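Side-chain contacts in phosphoserine aminotransferase (Bacillus alcalophilus, PDB 1W23), which catalyses the reversible, pyridoxal-phosphate-dependent transamination between phosphoserine and 2-oxoglutarate in L-serine biosynthesis: residues G74-Q79 / D172-I177; Q310-K315 / I347-L352; Q44-V49 / N237-F242; S134-N139 / N160-N165. All coordinates share one frame; numbering follows the deposited sequence. Where two conformers were deposited one is given.

Contact 1 (G74-Q79 / D172-I177). With PLP (pyridoxal-5'-phosphate), chain J.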
# COMPACT_ATOMS: atom_id res chain seq x y z
N GLY A 74 -2.82 -3.28 -2.12
CA GLY A 74 -3.43 -3.37 -3.45
C GLY A 74 -4.84 -2.92 -3.57
O GLY A 74 -5.41 -2.82 -4.67
N GLY A 75 -5.50 -2.64 -2.44
CA GLY A 75 -6.89 -2.22 -2.40
C GLY A 75 -7.85 -3.37 -2.55
O GLY A 75 -7.50 -4.52 -2.86
N ALA A 76 -9.14 -3.05 -2.40
CA ALA A 76 -10.15 -4.04 -2.77
C ALA A 76 -10.03 -4.43 -4.23
O ALA A 76 -10.34 -5.57 -4.61
CB ALA A 76 -11.56 -3.54 -2.44
N SER A 77 -9.57 -3.50 -5.09
CA SER A 77 -9.50 -3.82 -6.52
C SER A 77 -8.56 -5.00 -6.78
O SER A 77 -8.84 -5.80 -7.68
CB SER A 77 -9.05 -2.62 -7.33
OG SER A 77 -9.99 -1.56 -7.24
N LEU A 78 -7.44 -5.13 -6.02
CA LEU A 78 -6.61 -6.29 -6.24
C LEU A 78 -7.29 -7.55 -5.80
O LEU A 78 -7.08 -8.64 -6.39
CB LEU A 78 -5.23 -6.14 -5.57
CG LEU A 78 -4.21 -7.20 -5.96
CD1 LEU A 78 -3.85 -7.19 -7.45
CD2 LEU A 78 -2.96 -7.04 -5.11
N GLN A 79 -8.15 -7.49 -4.75
CA GLN A 79 -8.91 -8.66 -4.35
C GLN A 79 -9.87 -9.12 -5.43
O GLN A 79 -10.15 -10.33 -5.49
CB GLN A 79 -9.67 -8.36 -3.04
CG GLN A 79 -8.75 -8.07 -1.86
CD GLN A 79 -7.77 -9.23 -1.68
OE1 GLN A 79 -8.24 -10.37 -1.44
NE2 GLN A 79 -6.49 -8.97 -1.78
N ASP A 172 -17.38 -8.29 -0.56
CA ASP A 172 -16.69 -7.00 -0.62
C ASP A 172 -17.46 -6.08 0.33
O ASP A 172 -18.54 -5.57 0.01
CB ASP A 172 -16.72 -6.43 -2.04
CG ASP A 172 -16.13 -5.04 -2.17
OD1 ASP A 172 -15.66 -4.46 -1.13
OD2 ASP A 172 -16.14 -4.54 -3.31
N MET A 173 -16.89 -5.91 1.53
CA MET A 173 -17.46 -5.07 2.59
C MET A 173 -16.72 -3.76 2.72
O MET A 173 -16.75 -3.12 3.80
CB MET A 173 -17.52 -5.79 3.95
CG MET A 173 -18.35 -7.12 3.84
SD MET A 173 -18.66 -7.73 5.51
CE MET A 173 -19.79 -9.09 5.16
N SER A 174 -16.05 -3.30 1.68
CA SER A 174 -15.25 -2.09 1.75
C SER A 174 -15.96 -0.92 2.41
O SER A 174 -15.35 -0.24 3.25
CB SER A 174 -14.82 -1.65 0.37
OG SER A 174 -13.91 -2.56 -0.24
N SER A 175 -17.23 -0.65 2.06
CA SER A 175 -17.86 0.57 2.53
C SER A 175 -18.81 0.38 3.71
O SER A 175 -19.42 1.37 4.14
CB SER A 175 -18.47 1.33 1.37
OG SER A 175 -19.36 0.50 0.64
N ASP A 176 -18.88 -0.81 4.33
CA ASP A 176 -19.63 -0.96 5.57
C ASP A 176 -19.02 -1.90 6.58
O ASP A 176 -19.64 -2.12 7.64
CB ASP A 176 -21.11 -1.32 5.34
CG ASP A 176 -21.35 -2.76 4.90
OD1 ASP A 176 -20.33 -3.46 4.63
OD2 ASP A 176 -22.55 -3.14 4.81
N ILE A 177 -17.81 -2.38 6.40
CA ILE A 177 -17.22 -3.28 7.42
C ILE A 177 -17.12 -2.55 8.77
O ILE A 177 -16.70 -1.42 8.88
CB ILE A 177 -15.84 -3.78 6.97
CG1 ILE A 177 -15.32 -4.87 7.89
CG2 ILE A 177 -14.85 -2.62 6.75
CD1 ILE A 177 -14.14 -5.66 7.36
N1 PLP J . -15.41 -1.97 -3.49
C2 PLP J . -16.20 -1.01 -2.87
C2A PLP J . -17.51 -1.47 -2.35
C3 PLP J . -15.74 0.29 -2.76
O3 PLP J . -16.47 1.19 -2.15
C4 PLP J . -14.45 0.64 -3.31
C4A PLP J . -13.94 2.03 -3.12
C5 PLP J . -13.68 -0.36 -3.91
C6 PLP J . -14.19 -1.65 -4.01
C5A PLP J . -12.34 -0.09 -4.54
O4P PLP J . -11.33 -0.03 -3.47
P PLP J . -9.79 0.34 -3.86
O1P PLP J . -9.81 1.71 -4.45
O2P PLP J . -9.32 -0.71 -4.86
O3P PLP J . -9.10 0.21 -2.51

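Contact 2 (Q310-K315 / I347-L352)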
# COMPACT_ATOMS: atom_id res chain seq x y z
N GLN A 310 -26.83 21.20 -9.41
CA GLN A 310 -25.61 22.01 -9.50
C GLN A 310 -25.61 23.15 -8.49
O GLN A 310 -24.60 23.41 -7.82
CB GLN A 310 -25.42 22.54 -10.93
CG GLN A 310 -25.28 21.57 -12.06
CD GLN A 310 -25.61 22.18 -13.46
OE1 GLN A 310 -25.98 23.31 -13.83
NE2 GLN A 310 -25.50 21.30 -14.49
N GLN A 311 -26.75 23.83 -8.38
CA GLN A 311 -26.87 24.95 -7.48
C GLN A 311 -26.72 24.49 -6.04
O GLN A 311 -26.03 25.16 -5.23
CB GLN A 311 -28.21 25.65 -7.71
CG GLN A 311 -28.28 26.39 -9.03
CD GLN A 311 -29.73 26.72 -9.42
OE1 GLN A 311 -30.67 26.55 -8.65
NE2 GLN A 311 -29.84 27.18 -10.66
N PHE A 312 -27.35 23.38 -5.69
CA PHE A 312 -27.22 22.82 -4.31
C PHE A 312 -25.79 22.47 -4.01
O PHE A 312 -25.26 22.80 -2.96
CB PHE A 312 -28.16 21.60 -4.21
CG PHE A 312 -27.97 20.87 -2.89
CD1 PHE A 312 -28.46 21.37 -1.71
CD2 PHE A 312 -27.28 19.69 -2.87
CE1 PHE A 312 -28.24 20.69 -0.50
CE2 PHE A 312 -27.06 19.04 -1.67
CZ PHE A 312 -27.53 19.53 -0.48
N LEU A 313 -25.13 21.74 -4.92
CA LEU A 313 -23.75 21.29 -4.66
C LEU A 313 -22.81 22.49 -4.56
O LEU A 313 -21.87 22.51 -3.76
CB LEU A 313 -23.30 20.29 -5.72
CG LEU A 313 -23.98 18.92 -5.60
CD1 LEU A 313 -23.70 18.10 -6.85
CD2 LEU A 313 -23.52 18.20 -4.33
N ALA A 314 -23.06 23.55 -5.36
CA ALA A 314 -22.25 24.76 -5.26
C ALA A 314 -22.45 25.47 -3.93
O ALA A 314 -21.47 25.94 -3.34
CB ALA A 314 -22.53 25.71 -6.44
N LYS A 315 -23.67 25.52 -3.46
CA LYS A 315 -23.94 26.14 -2.17
C LYS A 315 -23.29 25.34 -1.07
O LYS A 315 -22.71 25.87 -0.12
CB LYS A 315 -25.46 26.25 -1.96
CG LYS A 315 -25.86 26.91 -0.67
CD LYS A 315 -25.45 28.36 -0.66
CE LYS A 315 -25.95 28.98 0.63
NZ LYS A 315 -25.38 30.35 0.80
N ILE A 347 -26.32 16.98 11.15
CA ILE A 347 -27.24 18.08 11.50
C ILE A 347 -26.99 19.26 10.59
O ILE A 347 -27.95 19.89 10.11
CB ILE A 347 -27.07 18.41 12.98
CG1 ILE A 347 -27.43 17.24 13.91
CG2 ILE A 347 -27.83 19.70 13.31
CD1 ILE A 347 -27.06 17.34 15.37
N ALA A 348 -25.73 19.64 10.33
CA ALA A 348 -25.41 20.76 9.47
C ALA A 348 -25.95 20.52 8.04
O ALA A 348 -26.48 21.43 7.40
CB ALA A 348 -23.92 21.06 9.47
N LEU A 349 -25.78 19.28 7.54
CA LEU A 349 -26.31 18.95 6.22
C LEU A 349 -27.82 19.10 6.17
O LEU A 349 -28.36 19.66 5.19
CB LEU A 349 -25.84 17.56 5.80
CG LEU A 349 -26.36 17.08 4.43
CD1 LEU A 349 -25.89 18.00 3.32
CD2 LEU A 349 -25.89 15.67 4.15
N ARG A 350 -28.52 18.61 7.18
CA ARG A 350 -29.98 18.81 7.25
C ARG A 350 -30.31 20.30 7.17
O ARG A 350 -31.22 20.70 6.42
CB ARG A 350 -30.53 18.17 8.52
CG ARG A 350 -31.93 18.62 8.86
CD ARG A 350 -32.50 17.82 10.03
NE ARG A 350 -33.82 18.22 10.47
CZ ARG A 350 -34.95 17.73 9.95
NH1 ARG A 350 -34.96 16.81 8.97
NH2 ARG A 350 -36.07 18.24 10.49
N GLU A 351 -29.63 21.13 7.93
CA GLU A 351 -29.93 22.55 7.94
C GLU A 351 -29.68 23.18 6.57
O GLU A 351 -30.48 24.00 6.07
CB GLU A 351 -29.08 23.23 9.06
CG GLU A 351 -29.63 22.81 10.45
CD GLU A 351 -28.85 23.22 11.64
OE1 GLU A 351 -29.24 22.95 12.81
OE2 GLU A 351 -27.78 23.87 11.47
N LEU A 352 -28.58 22.81 5.91
CA LEU A 352 -28.31 23.28 4.55
C LEU A 352 -29.44 22.88 3.63
O LEU A 352 -29.92 23.69 2.81
CB LEU A 352 -26.99 22.66 4.07
CG LEU A 352 -26.58 22.91 2.62
CD1 LEU A 352 -25.72 24.15 2.48
CD2 LEU A 352 -25.69 21.81 2.04

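Contact 3 (Q44-V49 / N237-F242). With PLP (pyridoxal-5'-phosphate), chain R.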
# COMPACT_ATOMS: atom_id res chain seq x y z
N GLN A 44 10.06 -5.40 17.88
CA GLN A 44 9.02 -5.65 18.90
C GLN A 44 7.94 -4.57 18.83
O GLN A 44 6.76 -4.90 18.97
CB GLN A 44 9.63 -5.64 20.31
CG GLN A 44 8.60 -5.97 21.36
CD GLN A 44 9.26 -6.70 22.51
OE1 GLN A 44 10.28 -7.40 22.34
NE2 GLN A 44 8.60 -6.47 23.65
N SER A 45 8.32 -3.30 18.64
CA SER A 45 7.31 -2.25 18.69
C SER A 45 6.29 -2.41 17.54
O SER A 45 5.08 -2.24 17.81
CB SER A 45 7.98 -0.89 18.60
OG SER A 45 8.68 -0.54 19.82
N TYR A 46 6.79 -2.71 16.34
CA TYR A 46 5.88 -2.86 15.20
C TYR A 46 5.08 -4.17 15.37
O TYR A 46 3.88 -4.22 15.11
CB TYR A 46 6.56 -2.72 13.80
CG TYR A 46 5.42 -2.97 12.82
CD1 TYR A 46 4.50 -1.96 12.56
CD2 TYR A 46 5.24 -4.21 12.17
CE1 TYR A 46 3.44 -2.19 11.67
CE2 TYR A 46 4.18 -4.42 11.31
CZ TYR A 46 3.29 -3.40 11.07
OH TYR A 46 2.21 -3.60 10.20
N GLU A 47 5.73 -5.28 15.78
CA GLU A 47 5.01 -6.55 15.93
C GLU A 47 3.86 -6.41 16.89
O GLU A 47 2.79 -7.01 16.69
CB GLU A 47 5.99 -7.67 16.35
CG GLU A 47 6.92 -8.11 15.17
CD GLU A 47 7.98 -9.13 15.55
OE1 GLU A 47 8.59 -9.70 14.61
OE2 GLU A 47 8.20 -9.32 16.79
N GLU A 48 4.03 -5.63 17.96
CA GLU A 48 2.93 -5.40 18.89
C GLU A 48 1.75 -4.67 18.21
O GLU A 48 0.59 -5.04 18.47
CB GLU A 48 3.38 -4.55 20.10
CG GLU A 48 4.28 -5.20 21.08
CD GLU A 48 4.78 -4.23 22.18
OE1 GLU A 48 4.44 -3.02 22.18
OE2 GLU A 48 5.54 -4.76 23.05
N VAL A 49 2.02 -3.68 17.38
CA VAL A 49 0.96 -2.98 16.66
C VAL A 49 0.22 -3.92 15.69
O VAL A 49 -1.01 -3.93 15.65
CB VAL A 49 1.58 -1.81 15.87
CG1 VAL A 49 0.55 -1.21 14.90
CG2 VAL A 49 2.13 -0.73 16.79
N ASN A 237 6.41 -9.88 2.68
CA ASN A 237 7.23 -8.75 2.27
C ASN A 237 6.92 -7.59 3.19
O ASN A 237 6.20 -7.71 4.19
CB ASN A 237 7.11 -8.40 0.77
CG ASN A 237 5.80 -7.75 0.40
OD1 ASN A 237 4.76 -8.05 0.98
ND2 ASN A 237 5.84 -6.87 -0.61
N THR A 238 7.45 -6.41 2.88
CA THR A 238 7.33 -5.29 3.82
C THR A 238 5.91 -4.81 3.86
O THR A 238 5.38 -4.39 2.82
CB THR A 238 8.26 -4.16 3.42
OG1 THR A 238 9.59 -4.63 3.20
CG2 THR A 238 8.30 -3.13 4.55
N PRO A 239 5.23 -4.80 5.01
CA PRO A 239 3.82 -4.35 5.06
C PRO A 239 3.74 -2.83 5.03
O PRO A 239 4.73 -2.15 5.27
CB PRO A 239 3.33 -4.91 6.37
CG PRO A 239 4.56 -4.97 7.24
CD PRO A 239 5.71 -5.27 6.32
N PRO A 240 2.54 -2.32 4.81
CA PRO A 240 2.25 -0.87 4.90
C PRO A 240 2.13 -0.50 6.39
O PRO A 240 1.03 -0.46 6.95
CB PRO A 240 0.97 -0.72 4.10
CG PRO A 240 0.25 -2.03 4.32
CD PRO A 240 1.35 -3.06 4.35
N THR A 241 3.27 -0.28 7.03
CA THR A 241 3.30 -0.24 8.50
C THR A 241 2.52 0.94 9.06
O THR A 241 1.81 0.78 10.05
CB THR A 241 4.75 -0.20 9.02
OG1 THR A 241 5.44 0.88 8.38
CG2 THR A 241 5.50 -1.50 8.78
N PHE A 242 2.63 2.10 8.44
CA PHE A 242 1.90 3.28 8.97
C PHE A 242 0.40 3.09 8.78
O PHE A 242 -0.40 3.43 9.68
CB PHE A 242 2.38 4.59 8.38
CG PHE A 242 1.81 5.79 9.13
CD1 PHE A 242 2.25 6.09 10.40
CD2 PHE A 242 0.86 6.59 8.56
CE1 PHE A 242 1.73 7.15 11.09
CE2 PHE A 242 0.33 7.68 9.26
CZ PHE A 242 0.79 7.98 10.54
N1 PLP R . 14.48 -5.71 -3.72
C2 PLP R . 15.48 -5.14 -2.97
C2A PLP R . 16.77 -4.83 -3.69
C3 PLP R . 15.26 -4.89 -1.61
O3 PLP R . 16.21 -4.33 -0.91
C4 PLP R . 13.99 -5.17 -1.08
C4A PLP R . 13.66 -4.82 0.40
C5 PLP R . 13.02 -5.79 -1.86
C6 PLP R . 13.27 -6.05 -3.18
C5A PLP R . 11.64 -6.31 -1.33
O4P PLP R . 10.79 -5.06 -1.18
P PLP R . 9.29 -5.25 -0.61
O1P PLP R . 9.43 -5.78 0.80
O2P PLP R . 8.60 -6.23 -1.50
O3P PLP R . 8.75 -3.86 -0.70

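Contact 4 (S134-N139 / N160-N165)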
# COMPACT_ATOMS: atom_id res chain seq x y z
N SER A 134 -34.48 -15.27 -2.57
CA SER A 134 -35.20 -16.29 -3.33
C SER A 134 -34.89 -16.19 -4.83
O SER A 134 -35.16 -17.18 -5.55
CB SER A 134 -36.72 -16.18 -3.07
OG SER A 134 -37.24 -14.94 -3.48
N GLU A 135 -34.43 -15.06 -5.31
CA GLU A 135 -34.13 -14.93 -6.71
C GLU A 135 -32.77 -15.55 -7.10
O GLU A 135 -32.45 -15.61 -8.30
CB GLU A 135 -34.15 -13.47 -7.13
CG GLU A 135 -35.37 -12.67 -6.74
CD GLU A 135 -35.23 -11.18 -6.95
OE1 GLU A 135 -34.62 -10.85 -8.02
OE2 GLU A 135 -35.64 -10.21 -6.20
N PHE A 136 -31.97 -15.94 -6.11
CA PHE A 136 -30.59 -16.28 -6.43
C PHE A 136 -30.53 -17.61 -7.16
O PHE A 136 -31.08 -18.65 -6.75
CB PHE A 136 -29.73 -16.42 -5.18
CG PHE A 136 -29.39 -15.13 -4.46
CD1 PHE A 136 -29.98 -13.91 -4.71
CD2 PHE A 136 -28.44 -15.21 -3.44
CE1 PHE A 136 -29.58 -12.79 -3.96
CE2 PHE A 136 -28.04 -14.10 -2.76
CZ PHE A 136 -28.61 -12.90 -3.01
N GLN A 137 -29.84 -17.56 -8.31
CA GLN A 137 -29.65 -18.72 -9.16
C GLN A 137 -28.23 -19.26 -8.86
O GLN A 137 -27.22 -18.65 -9.20
CB GLN A 137 -29.82 -18.37 -10.63
CG GLN A 137 -31.21 -17.75 -10.88
CD GLN A 137 -32.36 -18.56 -10.29
OE1 GLN A 137 -33.28 -18.14 -9.57
NE2 GLN A 137 -32.35 -19.87 -10.60
N LEU A 138 -28.22 -20.42 -8.21
CA LEU A 138 -27.02 -21.07 -7.73
C LEU A 138 -26.67 -22.26 -8.60
O LEU A 138 -27.58 -22.89 -9.22
CB LEU A 138 -27.20 -21.48 -6.27
CG LEU A 138 -27.63 -20.38 -5.29
CD1 LEU A 138 -27.80 -20.98 -3.90
CD2 LEU A 138 -26.65 -19.20 -5.36
N ASN A 139 -25.38 -22.62 -8.63
CA ASN A 139 -24.92 -23.73 -9.46
C ASN A 139 -24.20 -24.71 -8.57
O ASN A 139 -23.45 -24.29 -7.66
CB ASN A 139 -23.94 -23.27 -10.57
CG ASN A 139 -24.54 -22.17 -11.40
OD1 ASN A 139 -25.46 -22.41 -12.20
ND2 ASN A 139 -24.08 -20.94 -11.21
N ASN A 160 -29.24 -8.03 5.80
CA ASN A 160 -28.83 -9.32 6.38
C ASN A 160 -28.25 -10.11 5.21
O ASN A 160 -28.21 -9.58 4.07
CB ASN A 160 -29.98 -10.01 7.09
CG ASN A 160 -31.23 -9.95 6.24
OD1 ASN A 160 -31.17 -10.40 5.09
ND2 ASN A 160 -32.31 -9.38 6.76
N PHE A 161 -27.75 -11.28 5.47
CA PHE A 161 -26.95 -12.01 4.49
C PHE A 161 -27.53 -13.38 4.29
O PHE A 161 -28.04 -14.02 5.20
CB PHE A 161 -25.50 -12.10 4.97
CG PHE A 161 -24.87 -10.72 5.04
CD1 PHE A 161 -24.58 -10.13 6.23
CD2 PHE A 161 -24.60 -10.02 3.87
CE1 PHE A 161 -24.04 -8.84 6.25
CE2 PHE A 161 -24.04 -8.75 3.90
CZ PHE A 161 -23.73 -8.16 5.10
N PRO A 162 -27.40 -13.89 3.07
CA PRO A 162 -27.99 -15.21 2.82
C PRO A 162 -27.22 -16.34 3.44
O PRO A 162 -26.00 -16.28 3.63
CB PRO A 162 -27.91 -15.23 1.30
CG PRO A 162 -26.70 -14.45 0.93
CD PRO A 162 -26.70 -13.30 1.93
N GLU A 163 -27.93 -17.42 3.76
CA GLU A 163 -27.39 -18.68 4.23
C GLU A 163 -27.13 -19.52 2.99
O GLU A 163 -28.06 -19.99 2.34
CB GLU A 163 -28.43 -19.42 5.08
CG GLU A 163 -27.88 -20.67 5.71
CD GLU A 163 -28.46 -21.04 7.06
OE1 GLU A 163 -28.48 -22.27 7.30
OE2 GLU A 163 -28.86 -20.15 7.85
N ILE A 164 -25.85 -19.71 2.72
CA ILE A 164 -25.25 -20.36 1.54
C ILE A 164 -24.52 -21.58 2.05
O ILE A 164 -23.72 -21.37 2.99
CB ILE A 164 -24.35 -19.31 0.82
CG1 ILE A 164 -25.24 -18.10 0.43
CG2 ILE A 164 -23.55 -19.65 -0.39
CD1 ILE A 164 -26.36 -18.47 -0.51
N ASN A 165 -24.77 -22.77 1.58
CA ASN A 165 -24.23 -24.03 2.03
C ASN A 165 -23.42 -24.77 0.98
O ASN A 165 -22.67 -25.72 1.29
CB ASN A 165 -25.40 -24.93 2.58
CG ASN A 165 -26.34 -24.25 3.56
OD1 ASN A 165 -25.98 -23.83 4.69
ND2 ASN A 165 -27.66 -24.10 3.28

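Contact 1 (G74-Q79 / D172-I177)
A76 and S174 meet on one side of the pyridine ring of the cofactor. A76 CB lies 3.4 Å from S174 OG. Both CB atoms lie on the same side of the ring plane, S174 CB over the ring and A76 CB beyond its C6 edge. From S174 outward, CB rests 3.6 Å from PLP C2. Its OG stands anti to the carbonyl carbon (chi1 -67°), which keeps OG over the ring, 3.6 Å above PLP N1, and within reach of A76 CB and D172. There it donates a 2.7 Å hydrogen bond to D172 OD1, on the syn lone pair. S174 N also donates to D172 OD1, nearly along the C-O axis, closing an Asx turn. Two donors thus hold one carboxylate oxygen. The other oxygen, D172 OD2, faces the ring nitrogen PLP N1 at 2.7 Å. At the far end of the cofactor, the start of helix 75-87 takes the phosphate: S77 OG and S77 N both bond to PLP O2P, and A76 N to O3P. N237 and T238 of the second subunit also bond to the cofactor. S174 acts as a second shell that fixes the D172 carboxylate. An aspartate at the ring nitrogen is consistent with the ring acting as an electron sink, as in other aminotransferases of this fold.

Contact 2 (Q310-K315 / I347-L352)
Helices 306-318 and 343-359, near the C-terminal end of the chain, pack against each other through F312, K315, L349 and L352. Their short segments cross with 134° between N-to-C directions, and the axes stay 12.2 Å apart. At that spacing the gap is bridged by long side chains. L352 gives the largest share. Its CG is anti to the backbone N (chi1 174°), which sends the two methyls across toward the other helix. CD2 lies 3.8 Å from F312 CE1 and nearly as close to CZ, approaching the ring obliquely. CD1 goes to the lysine side and lies 4.2 Å from K315 CG. The two helices belong to the smaller, C-terminal alpha/beta part of this aminotransferase fold. F312 and L349 both touch strand 333-336, and L352 touches strand 321-322. F312 also meets the ring of F356 edge-to-face. An alanine at L352 would probably open a gap beside the F312 ring and leave the aliphatic part of K315 without its apolar neighbour. L349 takes a smaller share: its CD1 comes to the edge of the phenylalanine ring, 4.4 Å from F312 CZ. K315 offers only its aliphatic part. Its chain bends at chi2 (66°), and NZ leads away to a salt bridge with E318 on its own helix.

Contact 3 (Q44-V49 / N237-F242)
The loop 237-240 reaches the cofactor phosphate bound in the second subunit's active site, and Y46 of helix 44-61 packs on the residues that follow that grip. T241 sets a methyl over one face of the tyrosine ring. Its CG2 lies 3.8 Å from the Y46 ring centroid and only 17° off the ring normal, a CH-pi contact displaced toward the rim. T241 CB also comes close, 3.6 Å from Y46 CE1. Y46 holds CG anti to its backbone N (chi1 178°), which carries the ring out toward T241, the two side chains crossing at a slant. P239 meets the far end of the ring obliquely: its CG is 4.1 Å from Y46 CE2 and a similar distance from OH. The phenol oxygen is hydrogen-bonded to H50 ND1, one turn further along the same helix. An alanine at Y46 would probably leave the T241 methyl and the P239 ring without their covering surface, and H50 without this partner. Beyond P239, N237 ND2 donates a 3.0 Å bond to PLP O2P. T238 binds PLP O1P twice, through its N and, at 2.7 Å, through its OG1. P240 centres an inverse gamma turn just before helix 241-256. The chemistry is thus divided: polar groups hold the phosphate of the cofactor in the second subunit's site, while apolar surfaces a few residues away tie the loop to its own subunit.

Contact 4 (S134-N139 / N160-N165)
F136 meets P162, and L138 meets I164, in two apolar pairs between loops 134-139 and 160-165. The two segments bury 120 Å² against each other. L138 lies exposed at the margin, whereas P162 is buried. The first pair is a ring against a proline. F136 CE2 lies 3.9 Å from P162 CG, which approaches the aromatic ring obliquely. The two side chains cross at about a right angle, and CE2 with CG is the one close approach. F136 CG stands anti to the carbonyl carbon (chi1 -72°), and this swings the ring across to the other loop. The second pair is aliphatic and looser. L138 CD1 and I164 CD1 face each other with their end methyls 4.5 Å apart. I164 bends at both torsions (chi1 -58°, chi2 -61°), which brings CD1 nearer to the leucine although its CB does not point that way. The backbones stay well separated, 9.5 Å between L138 CA and I164 CA. In the fold, these loops precede strands 142-148 and 169-172, parallel neighbours in the central seven-stranded sheet of the large domain. F136, L138 and I164 all touch L145 of strand 142-148, so three of the four side chains meet at one strand residue. Polar anchoring comes from outside the pair of loops: Q137 O accepts from N95 ND2, and F161 O from Q186 NE2.

Contacts 1 and 3 are buried and both serve cofactor sites. Only contact 1 is central, lining a pocket near the centre of the chain. Contact 3 lies far from that centre but is buried, with the second subunit packed on its loop, and it sends N237 and T238 across the dimer interface to that subunit's cofactor. Contacts 2 and 4 are partly buried and purely apolar across their segments, and neither touches the other chain. Contact 2 joins two helices of the C-terminal part. Contact 4 joins two loops of the large domain. Contacts 1 and 4 share strand 169-172, at its end and ahead of its start, and touch where M173 CE packs 4.1 Å from F161 CZ.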